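Local coordinates for phage-like element PBSX protein XkdM (Bacillus subtilis, PDB 2GUJ) that probably builds the tail tube of the phage-like PBSX particle, as a beta-barrel subunit of the phage tail tube type, at residues G81-F86 against D108-S113; N56-A61 against P131-D136; M23-T28 against T62-T67. All coordinates share one frame; numbering follows the deposited sequence.

Interaction 1: residues G81-F86 against D108-S113; sequences GSDPYF and DVNFDS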
loop_
_atom_site.group_PDB
_atom_site.type_symbol
_atom_site.label_atom_id
_atom_site.label_comp_id
_atom_site.label_asym_id
_atom_site.label_seq_id
_atom_site.Cartn_x
_atom_site.Cartn_y
_atom_site.Cartn_z
ATOM N N GLY B 81 -19.985 -14.869 -3.236
ATOM C CA GLY B 81 -19.553 -13.535 -3.585
ATOM C C GLY B 81 -19.577 -12.543 -2.458
ATOM O O GLY B 81 -20.096 -11.435 -2.599
ATOM N N SER B 82 -19.021 -12.934 -1.324
ATOM C CA SER B 82 -18.977 -12.025 -0.201
ATOM C C SER B 82 -17.620 -12.075 0.471
ATOM O O SER B 82 -16.863 -13.030 0.303
ATOM C CB SER B 82 -20.082 -12.351 0.803
ATOM O OG SER B 82 -21.143 -11.415 0.705
ATOM N N ASP B 83 -17.308 -11.014 1.203
ATOM C CA ASP B 83 -16.059 -10.928 1.930
ATOM C C ASP B 83 -16.413 -10.887 3.396
ATOM O O ASP B 83 -17.159 -10.018 3.844
ATOM C CB ASP B 83 -15.282 -9.679 1.545
ATOM C CG ASP B 83 -14.600 -9.821 0.207
ATOM O OD1 ASP B 83 -14.068 -10.922 -0.065
ATOM O OD2 ASP B 83 -14.584 -8.831 -0.565
ATOM N N PRO B 84 -15.883 -11.843 4.166
ATOM C CA PRO B 84 -16.115 -11.972 5.604
ATOM C C PRO B 84 -15.266 -11.014 6.432
ATOM O O PRO B 84 -14.281 -10.469 5.942
ATOM C CB PRO B 84 -15.743 -13.424 5.862
ATOM C CG PRO B 84 -14.560 -13.602 4.969
ATOM C CD PRO B 84 -15.012 -12.933 3.679
ATOM N N TYR B 85 -15.658 -10.818 7.684
ATOM C CA TYR B 85 -14.927 -9.948 8.588
ATOM C C TYR B 85 -14.150 -10.758 9.608
ATOM O O TYR B 85 -14.738 -11.317 10.534
ATOM C CB TYR B 85 -15.872 -9.042 9.364
ATOM C CG TYR B 85 -16.425 -7.866 8.611
ATOM C CD1 TYR B 85 -15.623 -7.110 7.760
ATOM C CD2 TYR B 85 -17.742 -7.461 8.802
ATOM C CE1 TYR B 85 -16.126 -5.977 7.118
ATOM C CE2 TYR B 85 -18.246 -6.331 8.168
ATOM C CZ TYR B 85 -17.431 -5.598 7.327
ATOM O OH TYR B 85 -17.931 -4.502 6.675
ATOM N N PHE B 86 -12.838 -10.828 9.455
ATOM C CA PHE B 86 -12.032 -11.562 10.414
ATOM C C PHE B 86 -11.493 -10.559 11.439
ATOM O O PHE B 86 -11.482 -9.346 11.194
ATOM C CB PHE B 86 -10.852 -12.259 9.728
ATOM C CG PHE B 86 -11.078 -12.578 8.279
ATOM C CD1 PHE B 86 -11.412 -11.574 7.376
ATOM C CD2 PHE B 86 -10.898 -13.870 7.804
ATOM C CE1 PHE B 86 -11.558 -11.847 6.012
ATOM C CE2 PHE B 86 -11.038 -14.158 6.440
ATOM C CZ PHE B 86 -11.371 -13.141 5.543
ATOM N N ASP B 108 -12.639 -6.071 12.426
ATOM C CA ASP B 108 -13.124 -6.124 11.070
ATOM C C ASP B 108 -12.129 -5.953 9.946
ATOM O O ASP B 108 -12.426 -5.288 8.952
ATOM C CB ASP B 108 -14.281 -5.150 10.904
ATOM C CG ASP B 108 -15.611 -5.816 11.141
ATOM O OD1 ASP B 108 -15.721 -6.634 12.083
ATOM O OD2 ASP B 108 -16.545 -5.529 10.373
ATOM N N VAL B 109 -10.947 -6.545 10.103
ATOM C CA VAL B 109 -9.961 -6.504 9.033
ATOM C C VAL B 109 -10.723 -7.261 7.951
ATOM O O VAL B 109 -11.526 -8.135 8.274
ATOM C CB VAL B 109 -8.677 -7.293 9.385
ATOM C CG1 VAL B 109 -8.809 -7.905 10.772
ATOM C CG2 VAL B 109 -8.424 -8.382 8.336
ATOM N N ASN B 110 -10.478 -6.952 6.684
ATOM C CA ASN B 110 -11.208 -7.635 5.621
ATOM C C ASN B 110 -10.538 -7.634 4.257
ATOM O O ASN B 110 -10.388 -6.585 3.643
ATOM C CB ASN B 110 -12.589 -7.002 5.517
ATOM C CG ASN B 110 -13.311 -7.365 4.232
ATOM O OD1 ASN B 110 -13.039 -8.403 3.625
ATOM N ND2 ASN B 110 -14.256 -6.520 3.821
ATOM N N PHE B 111 -10.142 -8.814 3.785
ATOM C CA PHE B 111 -9.507 -8.936 2.468
ATOM C C PHE B 111 -10.512 -9.362 1.416
ATOM O O PHE B 111 -11.695 -9.537 1.696
ATOM C CB PHE B 111 -8.418 -10.003 2.442
ATOM C CG PHE B 111 -7.793 -10.267 3.759
ATOM C CD1 PHE B 111 -8.468 -11.002 4.733
ATOM C CD2 PHE B 111 -6.518 -9.784 4.031
ATOM C CE1 PHE B 111 -7.874 -11.253 5.971
ATOM C CE2 PHE B 111 -5.907 -10.020 5.253
ATOM C CZ PHE B 111 -6.580 -10.757 6.234
ATOM N N ASP B 112 -10.017 -9.536 0.198
ATOM C CA ASP B 112 -10.844 -9.995 -0.906
ATOM C C ASP B 112 -10.667 -11.512 -0.887
ATOM O O ASP B 112 -9.548 -12.025 -0.970
ATOM C CB ASP B 112 -10.350 -9.392 -2.230
ATOM C CG ASP B 112 -11.172 -9.845 -3.438
ATOM O OD1 ASP B 112 -12.406 -9.645 -3.466
ATOM O OD2 ASP B 112 -10.578 -10.403 -4.381
ATOM N N SER B 113 -11.778 -12.220 -0.745
ATOM C CA SER B 113 -11.768 -13.674 -0.688
ATOM C C SER B 113 -10.816 -14.272 -1.707
ATOM O O SER B 113 -9.809 -14.883 -1.350
ATOM C CB SER B 113 -13.170 -14.191 -0.950
ATOM O OG SER B 113 -14.090 -13.513 -0.127
#
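Asp83 and Ser113 join a loop that follows a helix to the first turn of another, beside the curled sheet of what is probably a phage-tail-tube barrel. The side chain of Asp83 can be followed outward: CB lies 3.6 Å from Phe111 O, and CG, set anti to its own carbonyl carbon and beside the backbone N, runs past the same Phe111 carbonyl and turns the carboxylate toward Ser113. OD1 then accepts a nearly straight bond from the backbone, Ser113 N to Asp83 OD1 being 2.7 Å with 163° at the hydrogen. This N-H approaches from the syn side, tilted 28° out of the carboxylate plane. Ser113 OG has two acceptors within reach, Asp83 OD1 at 2.6 Å and Ser82 O at 2.8 Å, and its single proton cannot be assigned. The other oxygen, Asp83 OD2, stands 3.7 Å from OD1 of Asp112, the N-cap residue of helix 113-117. Two like charges so close would tend to raise the proton affinity of either acid, whereas the N-H groups at the helix start could partly offset this.

Further along, Phe86 and Val109 form an antiparallel hydrogen-bonded pair, although the bond from Phe86 N to Val109 O is weak. Next to this pair, Phe111 turns its edge to the face of Phe86 in a T-shaped stack, planes 74° apart, with Phe111 CD1 3.4 Å from Phe86 CE1.

Interaction 2: residues N56-A61 against P131-D136; sequences NGTGTA and PFTFED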
loop_
_atom_site.group_PDB
_atom_site.type_symbol
_atom_site.label_atom_id
_atom_site.label_comp_id
_atom_site.label_asym_id
_atom_site.label_seq_id
_atom_site.Cartn_x
_atom_site.Cartn_y
_atom_site.Cartn_z
ATOM N N ASN B 56 -10.726 3.451 11.710
ATOM C CA ASN B 56 -10.949 2.698 10.483
ATOM C C ASN B 56 -9.686 2.922 9.687
ATOM O O ASN B 56 -9.018 3.935 9.891
ATOM C CB ASN B 56 -12.062 3.349 9.715
ATOM C CG ASN B 56 -11.727 4.780 9.377
ATOM O OD1 ASN B 56 -10.806 5.060 8.598
ATOM N ND2 ASN B 56 -12.454 5.706 9.983
ATOM N N GLY B 57 -9.372 2.022 8.761
ATOM C CA GLY B 57 -8.188 2.222 7.950
ATOM C C GLY B 57 -7.879 1.159 6.924
ATOM O O GLY B 57 -8.676 0.252 6.674
ATOM N N THR B 58 -6.710 1.281 6.305
ATOM C CA THR B 58 -6.277 0.296 5.324
ATOM C C THR B 58 -4.988 -0.324 5.806
ATOM O O THR B 58 -4.475 0.039 6.854
ATOM C CB THR B 58 -6.020 0.916 3.959
ATOM O OG1 THR B 58 -7.176 1.657 3.544
ATOM C CG2 THR B 58 -5.745 -0.189 2.939
ATOM N N GLY B 59 -4.464 -1.269 5.046
ATOM C CA GLY B 59 -3.233 -1.895 5.465
ATOM C C GLY B 59 -2.756 -3.002 4.556
ATOM O O GLY B 59 -3.216 -3.154 3.420
ATOM N N THR B 60 -1.827 -3.785 5.082
ATOM C CA THR B 60 -1.249 -4.887 4.350
ATOM C C THR B 60 -0.650 -5.862 5.347
ATOM O O THR B 60 -0.297 -5.490 6.466
ATOM C CB THR B 60 -0.149 -4.384 3.399
ATOM O OG1 THR B 60 0.880 -5.382 3.280
ATOM C CG2 THR B 60 0.452 -3.086 3.919
ATOM N N ALA B 61 -0.545 -7.118 4.947
ATOM C CA ALA B 61 0.016 -8.110 5.829
ATOM C C ALA B 61 0.353 -9.333 5.021
ATOM O O ALA B 61 -0.198 -9.535 3.941
ATOM C CB ALA B 61 -0.978 -8.452 6.895
ATOM N N PRO B 131 -3.597 -7.084 0.776
ATOM C CA PRO B 131 -4.242 -5.854 1.255
ATOM C C PRO B 131 -5.455 -6.222 2.080
ATOM O O PRO B 131 -5.971 -7.328 1.952
ATOM C CB PRO B 131 -4.628 -5.133 -0.038
ATOM C CG PRO B 131 -3.623 -5.679 -1.056
ATOM C CD PRO B 131 -3.619 -7.145 -0.697
ATOM N N PHE B 132 -5.912 -5.318 2.934
ATOM C CA PHE B 132 -7.087 -5.607 3.739
ATOM C C PHE B 132 -7.540 -4.318 4.362
ATOM O O PHE B 132 -6.789 -3.351 4.360
ATOM C CB PHE B 132 -6.758 -6.656 4.805
ATOM C CG PHE B 132 -5.906 -6.144 5.927
ATOM C CD1 PHE B 132 -6.426 -5.251 6.861
ATOM C CD2 PHE B 132 -4.583 -6.557 6.059
ATOM C CE1 PHE B 132 -5.646 -4.772 7.907
ATOM C CE2 PHE B 132 -3.790 -6.081 7.110
ATOM C CZ PHE B 132 -4.325 -5.186 8.037
ATOM N N THR B 133 -8.751 -4.268 4.890
ATOM C CA THR B 133 -9.177 -3.011 5.474
ATOM C C THR B 133 -9.960 -3.179 6.752
ATOM O O THR B 133 -11.152 -3.503 6.739
ATOM C CB THR B 133 -10.030 -2.173 4.504
ATOM O OG1 THR B 133 -11.324 -2.777 4.361
ATOM C CG2 THR B 133 -9.358 -2.084 3.145
ATOM N N PHE B 134 -9.280 -2.937 7.865
ATOM C CA PHE B 134 -9.904 -3.051 9.172
ATOM C C PHE B 134 -10.816 -1.858 9.380
ATOM O O PHE B 134 -10.678 -0.862 8.689
ATOM C CB PHE B 134 -8.837 -3.080 10.260
ATOM C CG PHE B 134 -7.986 -1.851 10.305
ATOM C CD1 PHE B 134 -7.013 -1.617 9.335
ATOM C CD2 PHE B 134 -8.153 -0.930 11.326
ATOM C CE1 PHE B 134 -6.222 -0.486 9.388
ATOM C CE2 PHE B 134 -7.376 0.200 11.393
ATOM C CZ PHE B 134 -6.402 0.427 10.420
ATOM N N GLU B 135 -11.750 -1.959 10.318
ATOM C CA GLU B 135 -12.674 -0.863 10.584
ATOM C C GLU B 135 -12.423 -0.273 11.957
ATOM O O GLU B 135 -13.102 0.661 12.370
ATOM C CB GLU B 135 -14.124 -1.347 10.498
ATOM C CG GLU B 135 -14.884 -0.841 9.298
ATOM C CD GLU B 135 -14.148 -1.106 7.996
ATOM O OE1 GLU B 135 -13.271 -0.280 7.641
ATOM O OE2 GLU B 135 -14.444 -2.136 7.334
ATOM N N ASP B 136 -11.458 -0.836 12.669
ATOM C CA ASP B 136 -11.112 -0.345 13.992
ATOM C C ASP B 136 -9.919 -1.140 14.506
ATOM O O ASP B 136 -9.768 -2.318 14.185
ATOM C CB ASP B 136 -12.292 -0.494 14.944
ATOM C CG ASP B 136 -12.028 0.147 16.271
ATOM O OD1 ASP B 136 -10.888 0.024 16.747
ATOM O OD2 ASP B 136 -12.941 0.767 16.850
#
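Gly57 and Phe134 meet through both backbone and ring where strand 57-63 runs antiparallel to the chain leaving strand 129-132. Gly57 N donates to Phe134 O over 3.2 Å, with 161° at the hydrogen; the donor stands above the carbonyl plane, 38° out of it, rather than on a lone pair. Two residues on, Gly59 and Phe132 make a hydrogen-bonded pair, whose bond from Phe132 N to Gly59 O is weak at 3.5 Å. Other polar groups are satisfied by partners beyond the two segments: Thr60 bonds through its backbone to Glu30, Ala61 to Val130 and Glu135 to Tyr107, while Asp136 OD2 forms a salt bridge with Arg46.

The glycines let the aromatic rings lie close against the strand. Phe134 CG sits between its backbone N and carbonyl carbon (chi1 61°), which brings the ring against Gly57, whose CA makes a CH-pi contact over its face, 3.9 Å from the centroid. Gly59 C lies over a face of Phe132, and at that ring's edge CE2 comes 3.7 Å from Ala61 CB.

The pairing thus stitches strand 57-63, which has strand 21-33 along its other side, to a chain segment beside strand 103-109. Phe132 packs on Val109, and Phe134 bridges Leu106 and Ala31 within the curled sheet.

Interaction 3: residues M23-T28 against T62-T67; sequences MAHIKT and TFYKVT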
loop_
_atom_site.group_PDB
_atom_site.type_symbol
_atom_site.label_atom_id
_atom_site.label_comp_id
_atom_site.label_asym_id
_atom_site.label_seq_id
_atom_site.Cartn_x
_atom_site.Cartn_y
_atom_site.Cartn_z
HETATM N N MSE B 23 -7.806 -18.999 11.800
HETATM C CA MSE B 23 -7.729 -19.432 10.414
HETATM C C MSE B 23 -6.489 -19.097 9.592
HETATM O O MSE B 23 -6.497 -19.255 8.369
HETATM C CB MSE B 23 -8.976 -18.933 9.694
HETATM C CG MSE B 23 -10.233 -19.338 10.421
HETATM SE SE MSE B 23 -11.734 -19.706 9.278
HETATM C CE MSE B 23 -11.097 -21.355 8.472
ATOM N N ALA B 24 -5.433 -18.643 10.254
ATOM C CA ALA B 24 -4.190 -18.310 9.569
ATOM C C ALA B 24 -3.221 -17.630 10.509
ATOM O O ALA B 24 -3.510 -16.573 11.071
ATOM C CB ALA B 24 -4.451 -17.412 8.370
ATOM N N HIS B 25 -2.073 -18.255 10.698
ATOM C CA HIS B 25 -1.059 -17.679 11.554
ATOM C C HIS B 25 -0.359 -16.668 10.681
ATOM O O HIS B 25 0.665 -16.963 10.068
ATOM C CB HIS B 25 -0.089 -18.757 12.032
ATOM C CG HIS B 25 -0.712 -19.731 12.978
ATOM N ND1 HIS B 25 0.016 -20.686 13.659
ATOM C CD2 HIS B 25 -1.996 -19.881 13.383
ATOM C CE1 HIS B 25 -0.791 -21.376 14.442
ATOM N NE2 HIS B 25 -2.021 -20.907 14.294
ATOM N N ILE B 26 -0.940 -15.478 10.614
ATOM C CA ILE B 26 -0.391 -14.402 9.809
ATOM C C ILE B 26 0.823 -13.748 10.457
ATOM O O ILE B 26 0.795 -13.364 11.623
ATOM C CB ILE B 26 -1.453 -13.335 9.540
ATOM C CG1 ILE B 26 -0.830 -12.174 8.771
ATOM C CG2 ILE B 26 -2.062 -12.868 10.855
ATOM C CD1 ILE B 26 -1.718 -11.642 7.672
ATOM N N LYS B 27 1.894 -13.623 9.685
ATOM C CA LYS B 27 3.117 -13.027 10.198
ATOM C C LYS B 27 3.084 -11.515 10.140
ATOM O O LYS B 27 2.055 -10.900 10.391
ATOM C CB LYS B 27 4.322 -13.531 9.416
ATOM C CG LYS B 27 5.347 -14.242 10.277
ATOM C CD LYS B 27 4.757 -15.483 10.922
ATOM C CE LYS B 27 5.846 -16.337 11.530
ATOM N NZ LYS B 27 5.314 -17.554 12.210
ATOM N N THR B 28 4.219 -10.913 9.817
ATOM C CA THR B 28 4.296 -9.471 9.731
ATOM C C THR B 28 3.079 -8.860 9.056
ATOM O O THR B 28 2.589 -9.354 8.036
ATOM C CB THR B 28 5.538 -9.042 8.958
ATOM O OG1 THR B 28 5.499 -7.628 8.746
ATOM C CG2 THR B 28 5.583 -9.753 7.601
ATOM N N THR B 62 1.259 -10.149 5.540
ATOM C CA THR B 62 1.656 -11.368 4.853
ATOM C C THR B 62 1.387 -12.586 5.717
ATOM O O THR B 62 1.665 -12.584 6.916
ATOM C CB THR B 62 3.155 -11.346 4.474
ATOM O OG1 THR B 62 3.914 -10.719 5.519
ATOM C CG2 THR B 62 3.352 -10.594 3.169
ATOM N N PHE B 63 0.845 -13.632 5.111
ATOM C CA PHE B 63 0.551 -14.831 5.864
ATOM C C PHE B 63 1.738 -15.779 5.940
ATOM O O PHE B 63 2.590 -15.810 5.045
ATOM C CB PHE B 63 -0.663 -15.541 5.265
ATOM C CG PHE B 63 -1.936 -14.735 5.331
ATOM C CD1 PHE B 63 -2.105 -13.597 4.538
ATOM C CD2 PHE B 63 -2.971 -15.120 6.179
ATOM C CE1 PHE B 63 -3.290 -12.856 4.587
ATOM C CE2 PHE B 63 -4.158 -14.385 6.234
ATOM C CZ PHE B 63 -4.315 -13.248 5.432
ATOM N N TYR B 64 1.786 -16.531 7.036
ATOM C CA TYR B 64 2.841 -17.509 7.297
ATOM C C TYR B 64 2.467 -18.860 6.684
ATOM O O TYR B 64 3.104 -19.311 5.739
ATOM C CB TYR B 64 3.081 -17.619 8.822
ATOM C CG TYR B 64 3.588 -18.964 9.328
ATOM C CD1 TYR B 64 4.754 -19.546 8.814
ATOM C CD2 TYR B 64 2.881 -19.666 10.308
ATOM C CE1 TYR B 64 5.195 -20.796 9.264
ATOM C CE2 TYR B 64 3.313 -20.909 10.762
ATOM C CZ TYR B 64 4.464 -21.473 10.239
ATOM O OH TYR B 64 4.856 -22.719 10.679
ATOM N N LYS B 65 1.432 -19.501 7.210
ATOM C CA LYS B 65 1.003 -20.793 6.672
ATOM C C LYS B 65 -0.440 -20.689 6.181
ATOM O O LYS B 65 -1.174 -19.790 6.591
ATOM C CB LYS B 65 1.099 -21.886 7.749
ATOM C CG LYS B 65 0.369 -21.540 9.051
ATOM C CD LYS B 65 0.122 -22.769 9.924
ATOM C CE LYS B 65 1.421 -23.456 10.332
ATOM N NZ LYS B 65 1.195 -24.603 11.263
ATOM N N VAL B 66 -0.845 -21.601 5.303
ATOM C CA VAL B 66 -2.208 -21.578 4.796
ATOM C C VAL B 66 -2.881 -22.932 4.852
ATOM O O VAL B 66 -2.532 -23.845 4.110
ATOM C CB VAL B 66 -2.274 -21.091 3.351
ATOM C CG1 VAL B 66 -3.735 -20.880 2.952
ATOM C CG2 VAL B 66 -1.485 -19.815 3.201
ATOM N N THR B 67 -3.857 -23.052 5.739
ATOM C CA THR B 67 -4.584 -24.299 5.882
ATOM C C THR B 67 -5.556 -24.524 4.725
ATOM O O THR B 67 -6.418 -23.684 4.449
ATOM C CB THR B 67 -5.380 -24.333 7.205
ATOM O OG1 THR B 67 -6.504 -25.213 7.061
ATOM C CG2 THR B 67 -5.871 -22.935 7.583
#
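With CG1 anti to the backbone N (chi1 176°), Ile26 carries its CD1 over the ring of Phe63, whose own CG lies anti to its carbonyl carbon, beside the backbone N. The two residues form an antiparallel non-hydrogen-bonded pair joining strands 21-33 and 57-63 of the barrel-like sheet. Ile26 CD1 stands above the middle of the Phe63 ring, 3.6 Å from its centroid, in a CH-pi contact. Ala24 reaches the same ring from its edge, CB lying 3.5 Å from Phe63 CD2, so that one phenyl group is held over a face and at its rim by neighbours from a single strand. Phe63 also touches Val130 of strand 129-132 and is buried.

A bend at chi2 (62°) lays the Lys27 chain alongside Tyr64, the two side chains running in the same direction. Lys27 CD passes 3.4 Å from Tyr64 CB, and NZ ends 3.8 Å from the ring centroid as a cation-pi pair, over the face but offset toward the rim on the CG side. Glu13 forms a salt bridge with the same ammonium group, which therefore has both a carboxylate and a ring face as partners.

The backbones hold this register. Lys27 N makes a weak bond to Thr62 O, 3.0 Å long. Beyond it the connection is firmer: Thr62 N donates to Thr28 O over 2.9 Å, with an angle of 174° at the hydrogen.

The three contacts illustrate how segments distant in sequence are brought together around a curled antiparallel sheet. Interactions 2 and 3 share strand 57-63, their centres about 16 Å apart, and meet where Ala61 CB lies 3.4 Å from Ile26 CD1. Along the chain their segments alternate, whereas interaction 1 is nested inside the loop that interaction 2 closes. Those two, with centres about 11 Å apart, are joined by a probable hydrogen bond between Thr133 N and Asn110 O, 3.1 Å apart. Phe111 is the common element of the core: its CZ reaches Phe63 CZ of interaction 3 at 3.5 Å, and its ring also packs against Phe132 of interaction 2.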